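Local coordinates for protein phosphate transporter (PDB 6L85) that probably imports phosphate across the membrane by coupling its uptake to sodium ions, as a bacterial relative of the human SLC20 carriers, at residues 226-229 / 233-236; 67-72 / 115-120; 190-193 / 198-201. All coordinates share one frame; numbering follows the deposited sequence.

How the contacts relate
Along the chain the order is contact 2, contact 3, contact 1, each closing before the next opens, and all belong to the phosphate transporter family sequence of this mostly helical protein. Contacts 1 and 2 sit on opposite sides of the chain's centre, their own centres about 55 Å apart. Contact 3 is about 33 Å from contact 2 and about 39 Å from contact 1, centre to centre, and none touches another. Helix 199-224 starts in contact 3 and leads into the loop of contact 1, where helix 231-258 takes over. That helix goes on to carry Gln243, Ser247, Asn257 and Asp258 of the sodium sites, so contact 1 lies near the N-terminal end of a helix with sodium ligands.

Contact 1: 226-229 / 233-236; sequences NEKK and DAVE
Lys228 lays the aliphatic part of its side chain against Asp233 and Ala234, at the start of the following helix. Its CB comes 3.8 Å from CB of Ala234, and further out its CD lies 3.2 Å from OD2 of Asp233. The two longer side chains cross obliquely, and OD2 meets methylenes, not the ammonium. With CG anti to the carbonyl carbon (chi1 -49°) and a bend at chi2 (-78°), the lysine turns its end away from the helix, leaving NZ 4.3 Å from OD2 of Asp233. That is too long for a salt bridge, though the opposite charges probably still attract. Cutting Lys228 back to an alanine would keep the CB contact with Ala234 but would probably leave the Asp233 carboxylate without the methylenes beside it and the nearby positive charge. Ala234 also presses its methyl on Ile225, and the carbonyl oxygen of Lys228 accepts a hydrogen bond from Lys168. The contact folds the loop between helix 199-224 and helix 231-258 against the first turns of the latter, with Val235 on the same helical turn packing against Val161 and Phe162 at the end of helix 129-162.

Contact 2: 67-72 / 115-120; sequences GIVEVE and MGFGLV
Val69 sets both its methyl groups against the CD2 and CE2 atoms of the Phe117 ring, the two side chains crossing at about a right angle. Its CG1 lies 3.6 Å from CE2 of Phe117, and its CG2 is just as near, 3.6 Å from CD2 of the same ring. With CG1 anti to the backbone N (chi1 180°) and CG2 beside that nitrogen, both methyls meet the ring; CG2 also comes to 4.5 Å from CA of Gly118. With no side chain on Gly118, the loop backbone can come close: the CA atoms of Val69 and Gly118 are 5.5 Å apart. One residue back, Ile68 points CG2 at the start of the helical segment, 3.9 Å from the backbone N of Met115 and 4.3 Å from its CB. The end of Met115 leads away from the loop, and its side chain touches a bound dodecyl maltoside. Phe117 also meets Tyr393 edge-to-face and touches Val74, and Met114 touches both Ile68 and Val69. Backbone hydrogen bonds of Ile68 with Asn128 and of Glu70 with Gly126 hold the loop in place. The side-chain pairs across the two segments are apolar, with a methyl of Ile68 also against a backbone N: buried hydrocarbon surfaces fit the loop 67-72 to helix 106-121 by shape, with no polar or charged pair to fix their alignment.

Contact 3: 190-193 / 198-201; sequences FVKK and PLSE
Lys192 reaches over to the start of the next helix, and its methylenes do the touching before the charge is reached. CB leaves the backbone of helix 167-194, and the first two carbons, CB and CG, serve as a spacer, neither coming within 4.2 Å of the segment 198-201. CG stands opposite the backbone N across the CA-CB bond (chi1 179°), and the bend that follows at chi2 (75°) swings the rest of the chain towards Leu199. CD makes the main approach, lying 3.9 Å from CA of Leu199, 4.1 Å from its CD1 and 4.3 Å from the backbone C of Pro198. CE is a little more distant, 4.2 Å from the backbone N of Leu199. The chain bends again at chi4 (97°), and NZ finishes in a weak hydrogen bond to the carbonyl oxygen of Gln197 in the intervening loop. The lysine therefore lies across the first residues of the helix, its NZ held by that one weak bond in the turn.

Val191, one residue earlier, points towards the same partner helix and packs on Ser202 and Leu205, while its backbone hydrogen-bonds to Gln197. Glu201 packs on Phe286 of the second subunit. Pro198 occupies the N-cap position, and its carbonyl oxygen is bonded by the hydroxyl of Ser202. Such a short connection between consecutive helices makes an alpha-alpha (helical) hairpin, here joining helices 167-194 and 199-224 at the protein surface.

Contact 1: 226-229 / 233-236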
loop_
_atom_site.group_PDB
_atom_site.type_symbol
_atom_site.label_atom_id
_atom_site.label_comp_id
_atom_site.label_asym_id
_atom_site.label_seq_id
_atom_site.Cartn_x
_atom_site.Cartn_y
_atom_site.Cartn_z
ATOM N N ASN B 226 3.120 -20.144 -19.545
ATOM C CA ASN B 226 3.890 -20.585 -20.702
ATOM C C ASN B 226 5.239 -21.188 -20.340
ATOM O O ASN B 226 5.968 -21.596 -21.243
ATOM C CB ASN B 226 4.139 -19.412 -21.662
ATOM C CG ASN B 226 2.864 -18.883 -22.297
ATOM O OD1 ASN B 226 1.868 -19.603 -22.416
ATOM N ND2 ASN B 226 2.889 -17.610 -22.708
ATOM N N GLU B 227 5.605 -21.245 -19.059
ATOM C CA GLU B 227 6.927 -21.753 -18.697
ATOM C C GLU B 227 6.996 -23.274 -18.639
ATOM O O GLU B 227 8.097 -23.831 -18.699
ATOM C CB GLU B 227 7.375 -21.179 -17.348
ATOM C CG GLU B 227 7.554 -19.673 -17.344
ATOM C CD GLU B 227 8.630 -19.214 -16.371
ATOM O OE1 GLU B 227 9.705 -19.857 -16.316
ATOM O OE2 GLU B 227 8.400 -18.212 -15.662
ATOM N N LYS B 228 5.863 -23.955 -18.495
ATOM C CA LYS B 228 5.833 -25.408 -18.438
ATOM C C LYS B 228 4.938 -25.937 -19.549
ATOM O O LYS B 228 3.924 -25.316 -19.890
ATOM C CB LYS B 228 5.337 -25.900 -17.078
ATOM C CG LYS B 228 6.027 -25.253 -15.887
ATOM C CD LYS B 228 7.397 -25.859 -15.642
ATOM C CE LYS B 228 7.893 -25.569 -14.225
ATOM N NZ LYS B 228 9.331 -25.966 -14.056
ATOM N N LYS B 229 5.323 -27.084 -20.115
ATOM C CA LYS B 229 4.553 -27.689 -21.197
ATOM C C LYS B 229 3.349 -28.458 -20.662
ATOM O O LYS B 229 2.226 -28.285 -21.155
ATOM C CB LYS B 229 5.452 -28.610 -22.031
ATOM C CG LYS B 229 6.651 -27.918 -22.679
ATOM C CD LYS B 229 7.355 -28.852 -23.665
ATOM C CE LYS B 229 8.466 -28.137 -24.442
ATOM N NZ LYS B 229 9.646 -27.799 -23.577
ATOM N N ASP B 233 1.516 -29.340 -14.460
ATOM C CA ASP B 233 2.746 -28.740 -13.961
ATOM C C ASP B 233 2.716 -27.219 -14.124
ATOM O O ASP B 233 3.154 -26.480 -13.233
ATOM C CB ASP B 233 3.941 -29.365 -14.685
ATOM C CG ASP B 233 5.264 -28.908 -14.124
ATOM O OD1 ASP B 233 5.364 -28.715 -12.890
ATOM O OD2 ASP B 233 6.209 -28.735 -14.920
ATOM N N ALA B 234 2.152 -26.735 -15.239
ATOM C CA ALA B 234 2.074 -25.297 -15.488
ATOM C C ALA B 234 1.095 -24.624 -14.531
ATOM O O ALA B 234 1.386 -23.547 -13.986
ATOM C CB ALA B 234 1.673 -25.033 -16.941
ATOM N N VAL B 235 -0.066 -25.247 -14.311
ATOM C CA VAL B 235 -1.052 -24.668 -13.407
ATOM C C VAL B 235 -0.512 -24.633 -11.983
ATOM O O VAL B 235 -0.664 -23.627 -11.273
ATOM C CB VAL B 235 -2.379 -25.438 -13.500
ATOM C CG1 VAL B 235 -3.328 -25.023 -12.363
ATOM C CG2 VAL B 235 -3.019 -25.203 -14.873
ATOM N N GLU B 236 0.139 -25.711 -11.540
ATOM C CA GLU B 236 0.690 -25.688 -10.191
ATOM C C GLU B 236 1.824 -24.690 -10.074
ATOM O O GLU B 236 2.017 -24.111 -9.003
ATOM C CB GLU B 236 1.151 -27.076 -9.764
ATOM C CG GLU B 236 -0.036 -27.977 -9.434
ATOM C CD GLU B 236 -0.806 -27.536 -8.176
ATOM O OE1 GLU B 236 -0.155 -27.205 -7.159
ATOM O OE2 GLU B 236 -2.061 -27.546 -8.200
#

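Contact 2: 67-72 / 115-120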
loop_
_atom_site.group_PDB
_atom_site.type_symbol
_atom_site.label_atom_id
_atom_site.label_comp_id
_atom_site.label_asym_id
_atom_site.label_seq_id
_atom_site.Cartn_x
_atom_site.Cartn_y
_atom_site.Cartn_z
ATOM N N GLY B 67 -14.036 -5.328 26.113
ATOM C CA GLY B 67 -14.945 -6.431 25.830
ATOM C C GLY B 67 -14.750 -7.646 26.715
ATOM O O GLY B 67 -15.557 -8.582 26.682
ATOM N N ILE B 68 -13.690 -7.641 27.524
ATOM C CA ILE B 68 -13.370 -8.753 28.421
ATOM C C ILE B 68 -13.575 -8.360 29.877
ATOM O O ILE B 68 -14.315 -9.018 30.608
ATOM C CB ILE B 68 -11.931 -9.265 28.188
ATOM C CG1 ILE B 68 -11.607 -9.295 26.699
ATOM C CG2 ILE B 68 -11.735 -10.643 28.844
ATOM C CD1 ILE B 68 -10.137 -9.508 26.436
ATOM N N VAL B 69 -12.883 -7.325 30.327
ATOM C CA VAL B 69 -13.058 -6.796 31.672
ATOM C C VAL B 69 -14.229 -5.828 31.653
ATOM O O VAL B 69 -14.429 -5.096 30.676
ATOM C CB VAL B 69 -11.764 -6.117 32.158
ATOM C CG1 VAL B 69 -11.927 -5.549 33.554
ATOM C CG2 VAL B 69 -10.622 -7.109 32.133
ATOM N N GLU B 70 -15.043 -5.860 32.708
ATOM C CA GLU B 70 -16.135 -4.904 32.864
ATOM C C GLU B 70 -15.512 -3.607 33.374
ATOM O O GLU B 70 -15.296 -3.433 34.577
ATOM C CB GLU B 70 -17.207 -5.440 33.809
ATOM C CG GLU B 70 -18.551 -4.752 33.655
ATOM C CD GLU B 70 -19.133 -4.905 32.270
ATOM O OE1 GLU B 70 -19.673 -5.995 31.971
ATOM O OE2 GLU B 70 -19.047 -3.938 31.478
ATOM N N VAL B 71 -15.226 -2.697 32.440
ATOM C CA VAL B 71 -14.384 -1.538 32.727
ATOM C C VAL B 71 -15.019 -0.638 33.792
ATOM O O VAL B 71 -14.341 -0.183 34.720
ATOM C CB VAL B 71 -14.081 -0.799 31.404
ATOM C CG1 VAL B 71 -13.773 0.672 31.625
ATOM C CG2 VAL B 71 -12.920 -1.515 30.651
ATOM N N GLU B 72 -16.332 -0.420 33.720
ATOM C CA GLU B 72 -17.005 0.415 34.715
ATOM C C GLU B 72 -16.987 -0.151 36.136
ATOM O O GLU B 72 -17.397 0.560 37.055
ATOM C CB GLU B 72 -18.453 0.665 34.301
ATOM C CG GLU B 72 -18.590 1.477 33.029
ATOM C CD GLU B 72 -19.947 1.293 32.370
ATOM O OE1 GLU B 72 -19.998 1.190 31.122
ATOM O OE2 GLU B 72 -20.962 1.251 33.103
ATOM N N MET B 115 -9.178 -11.690 31.588
ATOM C CA MET B 115 -10.193 -12.332 32.408
ATOM C C MET B 115 -9.665 -12.622 33.810
ATOM O O MET B 115 -10.352 -12.367 34.809
ATOM C CB MET B 115 -10.642 -13.613 31.716
ATOM C CG MET B 115 -12.098 -13.950 31.884
ATOM S SD MET B 115 -12.346 -15.698 31.510
ATOM C CE MET B 115 -10.995 -16.421 32.447
ATOM N N GLY B 116 -8.444 -13.150 33.899
ATOM C CA GLY B 116 -7.864 -13.445 35.194
ATOM C C GLY B 116 -7.735 -12.209 36.055
ATOM O O GLY B 116 -8.111 -12.215 37.238
ATOM N N PHE B 117 -7.207 -11.126 35.470
ATOM C CA PHE B 117 -7.164 -9.863 36.202
ATOM C C PHE B 117 -8.557 -9.464 36.685
ATOM O O PHE B 117 -8.746 -9.128 37.859
ATOM C CB PHE B 117 -6.582 -8.743 35.337
ATOM C CG PHE B 117 -7.199 -7.405 35.620
ATOM C CD1 PHE B 117 -6.974 -6.768 36.832
ATOM C CD2 PHE B 117 -8.057 -6.815 34.701
ATOM C CE1 PHE B 117 -7.564 -5.554 37.117
ATOM C CE2 PHE B 117 -8.649 -5.597 34.976
ATOM C CZ PHE B 117 -8.399 -4.963 36.191
ATOM N N GLY B 118 -9.544 -9.475 35.784
ATOM C CA GLY B 118 -10.880 -9.028 36.153
ATOM C C GLY B 118 -11.484 -9.844 37.282
ATOM O O GLY B 118 -12.177 -9.304 38.148
ATOM N N LEU B 119 -11.232 -11.160 37.283
ATOM C CA LEU B 119 -11.778 -12.036 38.317
ATOM C C LEU B 119 -11.119 -11.783 39.664
ATOM O O LEU B 119 -11.794 -11.780 40.699
ATOM C CB LEU B 119 -11.617 -13.506 37.915
ATOM C CG LEU B 119 -12.436 -13.867 36.679
ATOM C CD1 LEU B 119 -11.923 -15.148 36.041
ATOM C CD2 LEU B 119 -13.941 -13.954 37.000
ATOM N N VAL B 120 -9.805 -11.572 39.680
ATOM C CA VAL B 120 -9.153 -11.342 40.965
ATOM C C VAL B 120 -9.461 -9.951 41.501
ATOM O O VAL B 120 -9.507 -9.742 42.720
ATOM C CB VAL B 120 -7.640 -11.584 40.838
ATOM C CG1 VAL B 120 -6.868 -10.837 41.918
ATOM C CG2 VAL B 120 -7.388 -13.034 40.990
#

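Contact 3: 190-193 / 198-201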
loop_
_atom_site.group_PDB
_atom_site.type_symbol
_atom_site.label_atom_id
_atom_site.label_comp_id
_atom_site.label_asym_id
_atom_site.label_seq_id
_atom_site.Cartn_x
_atom_site.Cartn_y
_atom_site.Cartn_z
ATOM N N PHE B 190 -11.096 -1.219 4.432
ATOM C CA PHE B 190 -10.284 -0.111 4.917
ATOM C C PHE B 190 -11.006 1.214 4.722
ATOM O O PHE B 190 -11.041 2.056 5.623
ATOM C CB PHE B 190 -8.939 -0.106 4.192
ATOM C CG PHE B 190 -8.084 1.079 4.509
ATOM C CD1 PHE B 190 -7.574 1.256 5.786
ATOM C CD2 PHE B 190 -7.754 2.001 3.520
ATOM C CE1 PHE B 190 -6.756 2.360 6.084
ATOM C CE2 PHE B 190 -6.928 3.095 3.807
ATOM C CZ PHE B 190 -6.429 3.265 5.088
ATOM N N VAL B 191 -11.609 1.400 3.557
ATOM C CA VAL B 191 -12.265 2.661 3.258
ATOM C C VAL B 191 -13.531 2.809 4.095
ATOM O O VAL B 191 -13.842 3.901 4.586
ATOM C CB VAL B 191 -12.553 2.749 1.748
ATOM C CG1 VAL B 191 -13.475 3.944 1.456
ATOM C CG2 VAL B 191 -11.219 2.834 0.956
ATOM N N LYS B 192 -14.262 1.709 4.302
ATOM C CA LYS B 192 -15.512 1.772 5.053
ATOM C C LYS B 192 -15.260 1.912 6.550
ATOM O O LYS B 192 -15.674 2.892 7.163
ATOM C CB LYS B 192 -16.354 0.529 4.745
ATOM C CG LYS B 192 -17.685 0.483 5.491
ATOM C CD LYS B 192 -18.684 1.449 4.872
ATOM C CE LYS B 192 -19.868 1.730 5.802
ATOM N NZ LYS B 192 -19.655 2.989 6.565
ATOM N N LYS B 193 -14.563 0.951 7.155
ATOM C CA LYS B 193 -14.408 0.943 8.608
ATOM C C LYS B 193 -13.303 1.864 9.108
ATOM O O LYS B 193 -13.462 2.503 10.150
ATOM C CB LYS B 193 -14.127 -0.474 9.104
ATOM C CG LYS B 193 -15.303 -1.397 8.991
ATOM C CD LYS B 193 -15.952 -1.568 10.350
ATOM C CE LYS B 193 -14.919 -1.932 11.408
ATOM N NZ LYS B 193 -15.599 -2.284 12.694
ATOM N N PRO B 198 -18.691 6.568 3.145
ATOM C CA PRO B 198 -19.957 5.882 2.844
ATOM C C PRO B 198 -19.744 4.557 2.122
ATOM O O PRO B 198 -18.731 4.325 1.459
ATOM C CB PRO B 198 -20.705 6.877 1.947
ATOM C CG PRO B 198 -20.029 8.205 2.185
ATOM C CD PRO B 198 -18.607 7.882 2.477
ATOM N N LEU B 199 -20.756 3.695 2.231
ATOM C CA LEU B 199 -20.685 2.353 1.659
ATOM C C LEU B 199 -20.481 2.380 0.146
ATOM O O LEU B 199 -19.695 1.593 -0.395
ATOM C CB LEU B 199 -21.955 1.580 2.008
ATOM C CG LEU B 199 -21.943 0.160 1.473
ATOM C CD1 LEU B 199 -20.948 -0.689 2.270
ATOM C CD2 LEU B 199 -23.343 -0.438 1.508
ATOM N N SER B 200 -21.192 3.264 -0.558
ATOM C CA SER B 200 -21.075 3.320 -2.013
ATOM C C SER B 200 -19.657 3.686 -2.443
ATOM O O SER B 200 -19.123 3.114 -3.402
ATOM C CB SER B 200 -22.081 4.324 -2.575
ATOM O OG SER B 200 -21.672 5.642 -2.243
ATOM N N GLU B 201 -19.024 4.625 -1.733
ATOM C CA GLU B 201 -17.655 5.017 -2.062
ATOM C C GLU B 201 -16.668 3.901 -1.736
ATOM O O GLU B 201 -15.727 3.654 -2.502
ATOM C CB GLU B 201 -17.273 6.300 -1.319
ATOM C CG GLU B 201 -15.981 6.912 -1.847
ATOM C CD GLU B 201 -15.354 7.919 -0.898
ATOM O OE1 GLU B 201 -16.074 8.433 -0.007
ATOM O OE2 GLU B 201 -14.144 8.208 -1.053
#